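Local coordinates for putative diflavin flavoprotein A 3 (Synechocystis sp., PDB 6H0C) that probably passes electrons from NADH to oxygen, reducing it to water, its flavodiiron core being the part described here, at residues 33-38 against 176-181; 46-51 against 76-81; 142-147 against 158-163; 309-314 against 343-348. One frame throughout, in Å; residues are numbered along the deposited sequence.

Contact 1: 33-38 against 176-181; sequences LQRGTT and AHVCGD
At the start of strand 37-45 in the metallo-beta-lactamase-like domain, Arg-35, Gly-36 and Thr-37 meet the loop that follows strand 167-171, and the touching parts of the two segments run at 95° to each other. One direct backbone hydrogen bond joins them: Cys-179 N to Arg-35 O, 2.9 Å and almost straight at 174°. The same Arg-35 O also accepts from a water that donates its second proton to Cys-179 O, so this carbonyl is gripped twice. In the Arg-35 conformer described, Val-178 CG2 lies over the centre of one guanidinium face, 3.6 Å from CZ, and NH1 pairs with Asp-194 of helix 189-202; a second conformer makes both contacts provisional. Thr-37 OG1 lies in the ring plane of His-177, 2.8 Å from ND1, and either could be the donor. OG1 is set there by standing opposite the Thr-37 backbone N (chi1 -178°). The other ring nitrogen, His-177 NE2, is hydrogen-bonded to Glu-30, which leaves the imidazole held at two points on its edge. Gly-36 has a positive phi, which favours glycine. His-177 itself is the central residue of an inverse gamma turn.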
loop_
_atom_site.group_PDB
_atom_site.type_symbol
_atom_site.label_atom_id
_atom_site.label_comp_id
_atom_site.label_asym_id
_atom_site.label_seq_id
_atom_site.Cartn_x
_atom_site.Cartn_y
_atom_site.Cartn_z
ATOM N N LEU A 33 6.524 15.078 -2.703
ATOM C CA LEU A 33 6.374 16.464 -2.261
ATOM C C LEU A 33 7.379 16.806 -1.163
ATOM O O LEU A 33 7.472 17.955 -0.731
ATOM C CB LEU A 33 4.941 16.727 -1.777
ATOM C CG LEU A 33 3.854 16.389 -2.806
ATOM C CD1 LEU A 33 2.473 16.781 -2.313
ATOM C CD2 LEU A 33 4.167 17.057 -4.138
ATOM N N GLN A 34 8.122 15.796 -0.720
ATOM C CA GLN A 34 9.163 15.950 0.300
ATOM C C GLN A 34 8.739 16.817 1.480
ATOM O O GLN A 34 9.435 17.760 1.851
ATOM C CB GLN A 34 10.429 16.515 -0.332
ATOM C CG GLN A 34 10.953 15.641 -1.455
ATOM C CD GLN A 34 12.385 15.956 -1.800
ATOM O OE1 GLN A 34 13.193 16.255 -0.922
ATOM N NE2 GLN A 34 12.712 15.895 -3.083
ATOM N N ARG A 35 7.587 16.482 2.058
ATOM C CA ARG A 35 7.046 17.189 3.213
ATOM C C ARG A 35 7.180 16.341 4.480
ATOM O O ARG A 35 6.533 16.615 5.492
ATOM C CB ARG A 35 5.574 17.557 2.983
ATOM C CG ARG A 35 5.313 18.491 1.797
ATOM C CD ARG A 35 3.966 19.203 1.948
ATOM N NE ARG A 35 3.893 19.937 3.210
ATOM C CZ ARG A 35 2.769 20.384 3.764
ATOM N NH1 ARG A 35 1.607 20.175 3.169
ATOM N NH2 ARG A 35 2.810 21.036 4.919
ATOM N N GLY A 36 8.029 15.320 4.418
ATOM C CA GLY A 36 8.164 14.364 5.501
ATOM C C GLY A 36 6.958 13.438 5.589
ATOM O O GLY A 36 6.095 13.414 4.709
ATOM N N THR A 37 6.890 12.660 6.656
ATOM C CA THR A 37 5.696 11.875 6.913
ATOM C C THR A 37 5.711 11.418 8.357
ATOM O O THR A 37 6.617 11.767 9.125
ATOM C CB THR A 37 5.587 10.664 5.953
ATOM O OG1 THR A 37 4.377 9.953 6.220
ATOM C CG2 THR A 37 6.763 9.712 6.106
ATOM N N THR A 38 4.695 10.658 8.742
ATOM C CA THR A 38 4.713 10.013 10.044
ATOM C C THR A 38 4.271 8.573 9.843
ATOM O O THR A 38 3.545 8.265 8.896
ATOM C CB THR A 38 3.790 10.726 11.092
ATOM O OG1 THR A 38 2.412 10.428 10.827
ATOM C CG2 THR A 38 3.983 12.242 11.071
ATOM N N ALA A 176 -1.898 10.863 4.626
ATOM C CA ALA A 176 -1.149 11.857 3.884
ATOM C C ALA A 176 0.286 11.858 4.372
ATOM O O ALA A 176 0.533 11.773 5.572
ATOM C CB ALA A 176 -1.768 13.224 4.043
ATOM N N HIS A 177 1.226 11.927 3.435
ATOM C CA HIS A 177 2.635 11.936 3.786
ATOM C C HIS A 177 3.062 13.355 4.084
ATOM O O HIS A 177 3.549 14.072 3.210
ATOM C CB HIS A 177 3.482 11.323 2.668
ATOM C CG HIS A 177 3.394 9.832 2.609
ATOM N ND1 HIS A 177 3.663 9.029 3.697
ATOM C CD2 HIS A 177 3.054 8.994 1.598
ATOM C CE1 HIS A 177 3.508 7.762 3.359
ATOM N NE2 HIS A 177 3.133 7.714 2.092
ATOM N N VAL A 178 2.840 13.765 5.326
ATOM C CA VAL A 178 3.222 15.100 5.764
ATOM C C VAL A 178 3.538 15.106 7.259
ATOM O O VAL A 178 2.764 14.605 8.085
ATOM C CB VAL A 178 2.120 16.142 5.454
ATOM C CG1 VAL A 178 0.828 15.773 6.152
ATOM C CG2 VAL A 178 2.574 17.527 5.866
ATOM N N CYS A 179 4.696 15.666 7.591
ATOM C CA CYS A 179 5.144 15.750 8.966
ATOM C C CYS A 179 4.863 17.145 9.505
ATOM O O CYS A 179 5.296 18.145 8.937
ATOM C CB CYS A 179 6.632 15.423 9.064
ATOM S SG CYS A 179 7.242 15.356 10.752
ATOM N N GLY A 180 4.113 17.207 10.592
ATOM C CA GLY A 180 3.802 18.472 11.218
ATOM C C GLY A 180 3.643 18.250 12.704
ATOM O O GLY A 180 3.692 17.109 13.169
ATOM N N ASP A 181 3.451 19.336 13.448
ATOM C CA ASP A 181 3.292 19.256 14.895
ATOM C C ASP A 181 1.868 18.910 15.280
ATOM O O ASP A 181 1.635 18.349 16.347
ATOM C CB ASP A 181 3.701 20.570 15.558
ATOM C CG ASP A 181 5.201 20.780 15.557
ATOM O OD1 ASP A 181 5.952 19.777 15.649
ATOM O OD2 ASP A 181 5.625 21.955 15.463
HETATM O O HOH W 1 6.848 19.261 6.628
#

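Contact 2: 46-51 against 76-81; sequences ADKIAL and LDYVIL
Leu-51 and Ile-49 lose the most surface, with Asp-77 and Tyr-78 level behind them, where strand 49-52 lies beside strand 78-80, their short axes 4.6 Å apart and 31° from parallel. Both the N and the O of Leu-51 bond to strand 78-80: its N donates to Tyr-78 O (2.9 Å, 167°) and its O accepts from Ile-80 N at 2.8 Å. Its CB rests on Leu-76 CD1, which also takes Ile-49 CG2 at 3.7 Å, the Ile-49 and Leu-76 side chains meeting at about a right angle. Leu-76 starts out pointing away from the partner strand, but with CG opposite the backbone N (chi1 -166°) its CD1 returns to these two residues. Ile-49 O receives Tyr-78 N at 2.9 Å, in the carbonyl plane, and a weak bond from Asp-77 N. Ile-49 N is taken by the carboxylate of Asp-77: OD2 lies 2.8 Å away and offers its anti lone pair. Thus a side chain continues the pairing where the regular strand bonds stop. Asp-77 OD1 makes a long salt bridge to Lys-48 NZ (3.8 Å), while Lys-48 CD reaches the edge of the Tyr-78 ring. On the sheet face opposite Leu-51, Ala-50 CB packs against Tyr-78 CB and Ile-80 CD1. With helix 60-70 connecting the two strands, this is the parallel pairing of a beta-alpha-beta crossover in the metallo-beta-lactamase-like domain.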
loop_
_atom_site.group_PDB
_atom_site.type_symbol
_atom_site.label_atom_id
_atom_site.label_comp_id
_atom_site.label_asym_id
_atom_site.label_seq_id
_atom_site.Cartn_x
_atom_site.Cartn_y
_atom_site.Cartn_z
ATOM N N ALA A 46 -7.125 -1.276 27.716
ATOM C CA ALA A 46 -8.319 -1.470 28.530
ATOM C C ALA A 46 -8.107 -2.688 29.397
ATOM O O ALA A 46 -7.021 -2.854 29.952
ATOM C CB ALA A 46 -9.542 -1.631 27.664
ATOM N N ASP A 47 -9.123 -3.544 29.508
ATOM C CA ASP A 47 -8.951 -4.832 30.183
ATOM C C ASP A 47 -7.856 -5.633 29.494
ATOM O O ASP A 47 -7.072 -6.333 30.141
ATOM C CB ASP A 47 -10.249 -5.631 30.202
ATOM C CG ASP A 47 -11.336 -4.955 31.006
ATOM O OD1 ASP A 47 -11.017 -4.071 31.835
ATOM O OD2 ASP A 47 -12.513 -5.314 30.803
ATOM N N LYS A 48 -7.811 -5.527 28.170
ATOM C CA LYS A 48 -6.698 -6.063 27.415
ATOM C C LYS A 48 -5.994 -4.926 26.695
ATOM O O LYS A 48 -6.567 -3.856 26.502
ATOM C CB LYS A 48 -7.173 -7.142 26.451
ATOM C CG LYS A 48 -7.604 -8.384 27.202
ATOM C CD LYS A 48 -7.735 -9.594 26.327
ATOM C CE LYS A 48 -7.874 -10.817 27.196
ATOM N NZ LYS A 48 -6.758 -10.849 28.180
ATOM N N ILE A 49 -4.739 -5.154 26.329
ATOM C CA ILE A 49 -3.917 -4.115 25.727
ATOM C C ILE A 49 -3.545 -4.496 24.308
ATOM O O ILE A 49 -3.003 -5.578 24.071
ATOM C CB ILE A 49 -2.639 -3.870 26.543
ATOM C CG1 ILE A 49 -3.012 -3.458 27.969
ATOM C CG2 ILE A 49 -1.765 -2.826 25.862
ATOM C CD1 ILE A 49 -1.827 -3.264 28.873
ATOM N N ALA A 50 -3.847 -3.606 23.368
ATOM C CA ALA A 50 -3.564 -3.856 21.954
ATOM C C ALA A 50 -2.738 -2.729 21.372
ATOM O O ALA A 50 -3.003 -1.552 21.636
ATOM C CB ALA A 50 -4.851 -4.025 21.162
ATOM N N LEU A 51 -1.733 -3.103 20.586
ATOM C CA LEU A 51 -0.900 -2.149 19.870
ATOM C C LEU A 51 -1.111 -2.314 18.368
ATOM O O LEU A 51 -0.906 -3.408 17.830
ATOM C CB LEU A 51 0.579 -2.346 20.216
ATOM C CG LEU A 51 1.555 -1.463 19.432
ATOM C CD1 LEU A 51 1.352 -0.000 19.787
ATOM C CD2 LEU A 51 2.991 -1.884 19.684
ATOM N N LEU A 76 1.537 -6.522 27.111
ATOM C CA LEU A 76 0.951 -6.401 25.783
ATOM C C LEU A 76 0.207 -7.676 25.383
ATOM O O LEU A 76 0.814 -8.729 25.212
ATOM C CB LEU A 76 2.036 -6.085 24.755
ATOM C CG LEU A 76 1.527 -5.618 23.397
ATOM C CD1 LEU A 76 0.699 -4.344 23.555
ATOM C CD2 LEU A 76 2.708 -5.383 22.479
ATOM N N ASP A 77 -1.109 -7.575 25.226
ATOM C CA ASP A 77 -1.916 -8.730 24.844
ATOM C C ASP A 77 -1.940 -8.966 23.339
ATOM O O ASP A 77 -1.887 -10.117 22.885
ATOM C CB ASP A 77 -3.351 -8.574 25.344
ATOM C CG ASP A 77 -3.446 -8.604 26.853
ATOM O OD1 ASP A 77 -3.195 -9.677 27.436
ATOM O OD2 ASP A 77 -3.778 -7.561 27.455
ATOM N N TYR A 78 -2.039 -7.882 22.566
ATOM C CA TYR A 78 -2.231 -8.006 21.123
ATOM C C TYR A 78 -1.375 -7.061 20.319
ATOM O O TYR A 78 -1.172 -5.903 20.709
ATOM C CB TYR A 78 -3.695 -7.770 20.746
ATOM C CG TYR A 78 -4.646 -8.754 21.382
ATOM C CD1 TYR A 78 -4.710 -10.075 20.941
ATOM C CD2 TYR A 78 -5.484 -8.361 22.419
ATOM C CE1 TYR A 78 -5.577 -10.978 21.521
ATOM C CE2 TYR A 78 -6.353 -9.256 23.003
ATOM C CZ TYR A 78 -6.396 -10.561 22.549
ATOM O OH TYR A 78 -7.267 -11.452 23.130
ATOM N N VAL A 79 -0.885 -7.560 19.186
ATOM C CA VAL A 79 -0.326 -6.686 18.168
ATOM C C VAL A 79 -1.175 -6.805 16.897
ATOM O O VAL A 79 -1.243 -7.864 16.261
ATOM C CB VAL A 79 1.157 -6.998 17.885
ATOM C CG1 VAL A 79 1.683 -6.066 16.798
ATOM C CG2 VAL A 79 1.970 -6.824 19.151
ATOM N N ILE A 80 -1.844 -5.707 16.553
ATOM C CA ILE A 80 -2.768 -5.688 15.436
ATOM C C ILE A 80 -2.087 -5.058 14.223
ATOM O O ILE A 80 -1.543 -3.950 14.314
ATOM C CB ILE A 80 -4.056 -4.916 15.802
ATOM C CG1 ILE A 80 -4.702 -5.533 17.039
ATOM C CG2 ILE A 80 -5.040 -4.919 14.644
ATOM C CD1 ILE A 80 -5.990 -4.842 17.456
ATOM N N LEU A 81 -2.098 -5.769 13.096
ATOM C CA LEU A 81 -1.421 -5.284 11.893
ATOM C C LEU A 81 -2.431 -4.875 10.830
ATOM O O LEU A 81 -3.245 -5.700 10.396
ATOM C CB LEU A 81 -0.479 -6.352 11.325
ATOM C CG LEU A 81 0.562 -6.902 12.287
ATOM C CD1 LEU A 81 1.313 -8.065 11.666
ATOM C CD2 LEU A 81 1.514 -5.791 12.678
#

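Contact 3: 142-147 against 158-163; sequences HELTFI and LCTYDP
Four backbone hydrogen bonds pair Thr-145 with Tyr-161 and Ile-147 with Cys-159 in the antiparallel beta hairpin of strands 143-148 and 158-162. In the first pair Thr-145 N donates to Tyr-161 O at 3.0 Å, and Tyr-161 N returns to Thr-145 O; both donors lie in the plane of the carbonyl they meet. In the second, Ile-147 N reaches Cys-159 O at 2.8 Å, whereas Cys-159 N approaches Ile-147 O from above the carbonyl plane, 40° out of it. The hairpin twists, its strand axes standing at 154°. Between these pairs lies the non-hydrogen-bonded couple Phe-146 and Thr-160, whose side chains run alongside each other. Phe-146 CD2 comes 3.4 Å from Thr-160 OG1 and also touches Leu-158 CD2. At the open end Leu-144 CD2 packs on Asp-162 CB. The Asp-162 carboxylate is shared: OD1 accepts from the backbone N of Arg-164, while OD2 faces His-142, whose NE2 is hydrogen-bonded to Asp-13. With both nitrogens so engaged, and acidic groups on either, the imidazole may well be more readily protonated than usual. His-142 ND1 donates to the syn lone pair of Asp-162 OD2 at 2.6 Å and 177°, the oxygen lying in the ring plane.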
loop_
_atom_site.group_PDB
_atom_site.type_symbol
_atom_site.label_atom_id
_atom_site.label_comp_id
_atom_site.label_asym_id
_atom_site.label_seq_id
_atom_site.Cartn_x
_atom_site.Cartn_y
_atom_site.Cartn_z
ATOM N N HIS A 142 -14.591 -1.528 24.214
ATOM C CA HIS A 142 -13.745 -1.604 23.026
ATOM C C HIS A 142 -13.892 -2.975 22.373
ATOM O O HIS A 142 -12.949 -3.779 22.372
ATOM C CB HIS A 142 -12.267 -1.349 23.372
ATOM C CG HIS A 142 -12.011 -0.035 24.052
ATOM N ND1 HIS A 142 -11.747 1.128 23.358
ATOM C CD2 HIS A 142 -11.973 0.295 25.368
ATOM C CE1 HIS A 142 -11.561 2.118 24.216
ATOM N NE2 HIS A 142 -11.691 1.638 25.439
ATOM N N GLU A 143 -15.076 -3.264 21.840
ATOM C CA GLU A 143 -15.229 -4.500 21.092
ATOM C C GLU A 143 -14.986 -4.202 19.628
ATOM O O GLU A 143 -15.872 -3.733 18.913
ATOM C CB GLU A 143 -16.595 -5.151 21.286
ATOM C CG GLU A 143 -16.590 -6.574 20.729
ATOM C CD GLU A 143 -17.878 -7.327 20.970
ATOM O OE1 GLU A 143 -18.811 -6.738 21.559
ATOM O OE2 GLU A 143 -17.954 -8.512 20.568
ATOM N N LEU A 144 -13.757 -4.470 19.208
ATOM C CA LEU A 144 -13.304 -4.165 17.867
ATOM C C LEU A 144 -14.005 -5.033 16.828
ATOM O O LEU A 144 -14.251 -6.218 17.058
ATOM C CB LEU A 144 -11.790 -4.359 17.772
ATOM C CG LEU A 144 -10.961 -3.685 18.868
ATOM C CD1 LEU A 144 -9.471 -3.982 18.658
ATOM C CD2 LEU A 144 -11.231 -2.180 18.926
ATOM N N THR A 145 -14.331 -4.428 15.687
ATOM C CA THR A 145 -14.798 -5.167 14.519
ATOM C C THR A 145 -13.785 -5.002 13.382
ATOM O O THR A 145 -13.278 -3.902 13.148
ATOM C CB THR A 145 -16.191 -4.691 14.065
ATOM O OG1 THR A 145 -17.147 -5.012 15.079
ATOM C CG2 THR A 145 -16.604 -5.385 12.776
ATOM N N PHE A 146 -13.479 -6.087 12.679
ATOM C CA PHE A 146 -12.467 -6.016 11.634
ATOM C C PHE A 146 -13.062 -6.011 10.230
ATOM O O PHE A 146 -14.065 -6.665 9.963
ATOM C CB PHE A 146 -11.471 -7.166 11.812
ATOM C CG PHE A 146 -10.733 -7.105 13.118
ATOM C CD1 PHE A 146 -11.192 -7.808 14.224
ATOM C CD2 PHE A 146 -9.615 -6.294 13.259
ATOM C CE1 PHE A 146 -10.525 -7.726 15.444
ATOM C CE2 PHE A 146 -8.945 -6.208 14.468
ATOM C CZ PHE A 146 -9.399 -6.924 15.565
ATOM N N ILE A 147 -12.430 -5.254 9.341
ATOM C CA ILE A 147 -12.850 -5.131 7.949
ATOM C C ILE A 147 -11.660 -5.271 6.997
ATOM O O ILE A 147 -10.896 -4.311 6.824
ATOM C CB ILE A 147 -13.519 -3.760 7.655
ATOM C CG1 ILE A 147 -14.585 -3.424 8.702
ATOM C CG2 ILE A 147 -14.088 -3.754 6.233
ATOM C CD1 ILE A 147 -14.105 -2.525 9.808
ATOM N N LEU A 158 -6.100 -4.488 6.482
ATOM C CA LEU A 158 -7.161 -4.761 7.434
ATOM C C LEU A 158 -7.495 -3.509 8.219
ATOM O O LEU A 158 -6.631 -2.956 8.896
ATOM C CB LEU A 158 -6.731 -5.873 8.383
ATOM C CG LEU A 158 -7.754 -6.294 9.435
ATOM C CD1 LEU A 158 -8.908 -7.054 8.787
ATOM C CD2 LEU A 158 -7.083 -7.131 10.513
ATOM N N CYS A 159 -8.736 -3.044 8.117
ATOM C CA CYS A 159 -9.181 -1.905 8.915
ATOM C C CYS A 159 -9.898 -2.394 10.164
ATOM O O CYS A 159 -10.402 -3.513 10.196
ATOM C CB CYS A 159 -10.110 -0.990 8.107
ATOM S SG CYS A 159 -9.349 -0.192 6.662
ATOM N N THR A 160 -9.963 -1.541 11.179
ATOM C CA THR A 160 -10.544 -1.902 12.467
ATOM C C THR A 160 -11.426 -0.782 13.006
ATOM O O THR A 160 -11.028 0.377 12.983
ATOM C CB THR A 160 -9.449 -2.190 13.516
ATOM O OG1 THR A 160 -8.485 -3.103 12.979
ATOM C CG2 THR A 160 -10.069 -2.758 14.801
ATOM N N TYR A 161 -12.612 -1.123 13.497
ATOM C CA TYR A 161 -13.487 -0.129 14.093
ATOM C C TYR A 161 -13.620 -0.345 15.593
ATOM O O TYR A 161 -13.892 -1.459 16.037
ATOM C CB TYR A 161 -14.868 -0.168 13.442
ATOM C CG TYR A 161 -15.809 0.884 13.986
ATOM C CD1 TYR A 161 -15.529 2.233 13.824
ATOM C CD2 TYR A 161 -16.976 0.529 14.659
ATOM C CE1 TYR A 161 -16.378 3.204 14.310
ATOM C CE2 TYR A 161 -17.836 1.493 15.155
ATOM C CZ TYR A 161 -17.533 2.835 14.973
ATOM O OH TYR A 161 -18.371 3.818 15.462
ATOM N N ASP A 162 -13.418 0.716 16.370
ATOM C CA ASP A 162 -13.647 0.677 17.817
ATOM C C ASP A 162 -14.910 1.467 18.151
ATOM O O ASP A 162 -14.902 2.699 18.124
ATOM C CB ASP A 162 -12.444 1.248 18.583
ATOM C CG ASP A 162 -12.586 1.117 20.101
ATOM O OD1 ASP A 162 -13.691 0.761 20.584
ATOM O OD2 ASP A 162 -11.588 1.388 20.815
ATOM N N PRO A 163 -16.005 0.758 18.464
ATOM C CA PRO A 163 -17.280 1.434 18.711
ATOM C C PRO A 163 -17.262 2.297 19.975
ATOM O O PRO A 163 -18.050 3.233 20.074
ATOM C CB PRO A 163 -18.270 0.272 18.848
ATOM C CG PRO A 163 -17.431 -0.897 19.257
ATOM C CD PRO A 163 -16.127 -0.708 18.545
#

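Contact 4: 309-314 against 343-348; sequences GFIFGS and GVFGSF
Phe-312 pairs with Val-344 and Gly-313 with Phe-345 in the parallel sheet of the flavodoxin-like domain, where strands 309-313 and 341-348 form a beta-alpha-beta unit through helix 323-335. Backbone hydrogen bonds come first. Phe-312 uses both its polar atoms: its N donates to Gly-343 O and its O accepts Phe-345 N, each at 2.9 Å, the latter donor lying nearly along the C=O axis. Ser-314 N then binds Phe-345 O at 3.1 Å, and at the opposite end Gly-343 N gives only a weak bond to Phe-310 O. Past the regular pairing a water takes over, donating to Ser-314 O and Ser-347 O. The strand axes, 4.7 Å apart and 21° from parallel, fit adjacent parallel strands.

CA-H...O contacts supplement these bonds, among them Gly-313 CA to Phe-345 O at 3.1 Å and Val-344 CA to Phe-312 O. Apolar packing centres on the Phe-345 ring. Ile-311 CG2 meets it at the edge, in plane, 3.5 Å from CE2, and helix 268-281 supplies Ala-273 and Ile-276 to the same side chain. The ring folds back across the neighbouring strand because its CG sits between the backbone N and the carbonyl carbon (chi1 68°). Gly-313, having no side chain, lets its backbone stand against the ring face: its CA makes a CH-pi contact, 3.4 Å from the centroid of Phe-345 and 14° off the normal.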
loop_
_atom_site.group_PDB
_atom_site.type_symbol
_atom_site.label_atom_id
_atom_site.label_comp_id
_atom_site.label_asym_id
_atom_site.label_seq_id
_atom_site.Cartn_x
_atom_site.Cartn_y
_atom_site.Cartn_z
ATOM N N GLY A 309 -4.004 -1.001 -23.022
ATOM C CA GLY A 309 -2.610 -1.401 -23.007
ATOM C C GLY A 309 -2.339 -2.184 -21.738
ATOM O O GLY A 309 -3.128 -2.120 -20.795
ATOM N N PHE A 310 -1.246 -2.939 -21.724
ATOM C CA PHE A 310 -0.791 -3.622 -20.515
ATOM C C PHE A 310 0.719 -3.480 -20.379
ATOM O O PHE A 310 1.434 -3.322 -21.373
ATOM C CB PHE A 310 -1.189 -5.105 -20.523
ATOM C CG PHE A 310 -0.593 -5.903 -21.668
ATOM C CD1 PHE A 310 0.637 -6.515 -21.536
ATOM C CD2 PHE A 310 -1.276 -6.043 -22.869
ATOM C CE1 PHE A 310 1.181 -7.242 -22.580
ATOM C CE2 PHE A 310 -0.736 -6.773 -23.913
ATOM C CZ PHE A 310 0.492 -7.371 -23.771
ATOM N N ILE A 311 1.195 -3.545 -19.142
ATOM C CA ILE A 311 2.609 -3.383 -18.822
ATOM C C ILE A 311 3.026 -4.443 -17.812
ATOM O O ILE A 311 2.341 -4.635 -16.810
ATOM C CB ILE A 311 2.885 -1.989 -18.239
ATOM C CG1 ILE A 311 2.419 -0.892 -19.213
ATOM C CG2 ILE A 311 4.355 -1.835 -17.881
ATOM C CD1 ILE A 311 2.606 0.538 -18.697
ATOM N N PHE A 312 4.132 -5.137 -18.073
ATOM C CA PHE A 312 4.675 -6.130 -17.136
ATOM C C PHE A 312 5.931 -5.608 -16.441
ATOM O O PHE A 312 6.826 -5.053 -17.093
ATOM C CB PHE A 312 5.011 -7.447 -17.849
ATOM C CG PHE A 312 3.871 -8.452 -17.888
ATOM C CD1 PHE A 312 4.005 -9.697 -17.279
ATOM C CD2 PHE A 312 2.686 -8.171 -18.558
ATOM C CE1 PHE A 312 2.977 -10.637 -17.330
ATOM C CE2 PHE A 312 1.653 -9.107 -18.610
ATOM C CZ PHE A 312 1.799 -10.338 -17.991
ATOM N N GLY A 313 5.991 -5.793 -15.121
ATOM C CA GLY A 313 7.160 -5.439 -14.335
ATOM C C GLY A 313 7.632 -6.662 -13.569
ATOM O O GLY A 313 6.848 -7.304 -12.866
ATOM N N SER A 314 8.911 -6.999 -13.695
ATOM C CA SER A 314 9.396 -8.234 -13.082
ATOM C C SER A 314 10.842 -8.132 -12.617
ATOM O O SER A 314 11.686 -7.579 -13.318
ATOM C CB SER A 314 9.251 -9.407 -14.071
ATOM O OG SER A 314 9.758 -10.615 -13.533
ATOM N N GLY A 343 4.224 -2.824 -22.698
ATOM C CA GLY A 343 5.382 -2.234 -22.044
ATOM C C GLY A 343 6.033 -3.204 -21.073
ATOM O O GLY A 343 5.349 -4.022 -20.456
ATOM N N VAL A 344 7.355 -3.119 -20.934
ATOM C CA VAL A 344 8.097 -3.996 -20.027
ATOM C C VAL A 344 9.106 -3.219 -19.175
ATOM O O VAL A 344 9.845 -2.374 -19.689
ATOM C CB VAL A 344 8.847 -5.098 -20.811
ATOM C CG1 VAL A 344 9.613 -6.006 -19.860
ATOM C CG2 VAL A 344 7.869 -5.906 -21.659
ATOM N N PHE A 345 9.141 -3.503 -17.873
ATOM C CA PHE A 345 10.142 -2.895 -16.986
ATOM C C PHE A 345 10.584 -3.838 -15.881
ATOM O O PHE A 345 9.958 -4.874 -15.639
ATOM C CB PHE A 345 9.610 -1.610 -16.357
ATOM C CG PHE A 345 8.487 -1.828 -15.379
ATOM C CD1 PHE A 345 8.729 -1.838 -14.013
ATOM C CD2 PHE A 345 7.180 -2.012 -15.828
ATOM C CE1 PHE A 345 7.682 -2.028 -13.104
ATOM C CE2 PHE A 345 6.129 -2.206 -14.925
ATOM C CZ PHE A 345 6.383 -2.218 -13.568
ATOM N N GLY A 346 11.661 -3.469 -15.199
ATOM C CA GLY A 346 12.123 -4.248 -14.070
ATOM C C GLY A 346 13.430 -3.762 -13.474
ATOM O O GLY A 346 14.134 -2.947 -14.069
ATOM N N SER A 347 13.738 -4.262 -12.282
ATOM C CA SER A 347 15.044 -4.067 -11.666
ATOM C C SER A 347 15.758 -5.407 -11.617
ATOM O O SER A 347 15.131 -6.469 -11.719
ATOM C CB SER A 347 14.926 -3.505 -10.256
ATOM O OG SER A 347 14.406 -4.492 -9.386
ATOM N N PHE A 348 17.070 -5.362 -11.441
ATOM C CA PHE A 348 17.831 -6.588 -11.270
ATOM C C PHE A 348 19.192 -6.301 -10.680
ATOM O O PHE A 348 19.657 -5.158 -10.693
ATOM C CB PHE A 348 17.977 -7.310 -12.599
ATOM C CG PHE A 348 18.583 -6.470 -13.670
ATOM C CD1 PHE A 348 19.922 -6.594 -13.986
ATOM C CD2 PHE A 348 17.814 -5.552 -14.363
ATOM C CE1 PHE A 348 20.482 -5.821 -14.978
ATOM C CE2 PHE A 348 18.370 -4.779 -15.361
ATOM C CZ PHE A 348 19.704 -4.915 -15.669
HETATM O O HOH W 2 14.449 -8.152 -13.821
#

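Contacts 1, 2 and 3 belong to the metallo-beta-lactamase-like part of the core and contact 4 to the flavodoxin-like part. Contacts 2 and 3, with centres 13 Å apart, touch directly: Ile-80 CD1 lies 3.8 Å from Leu-144 CD1, and Ile-80 CG2 also reaches Phe-146 CE2, so the crossover sheet packs on the hairpin sheet. Contact 1 encloses both along the chain; its strand 37-45 neighbours strand 49-52 of contact 2 in one sheet, although the nearest atoms of these contacts are about 13 Å apart. Contact 4 lies on the opposite side of the chain's centre from contacts 2 and 3, its centre 41 and 38 Å from theirs and 30 Å from that of contact 1.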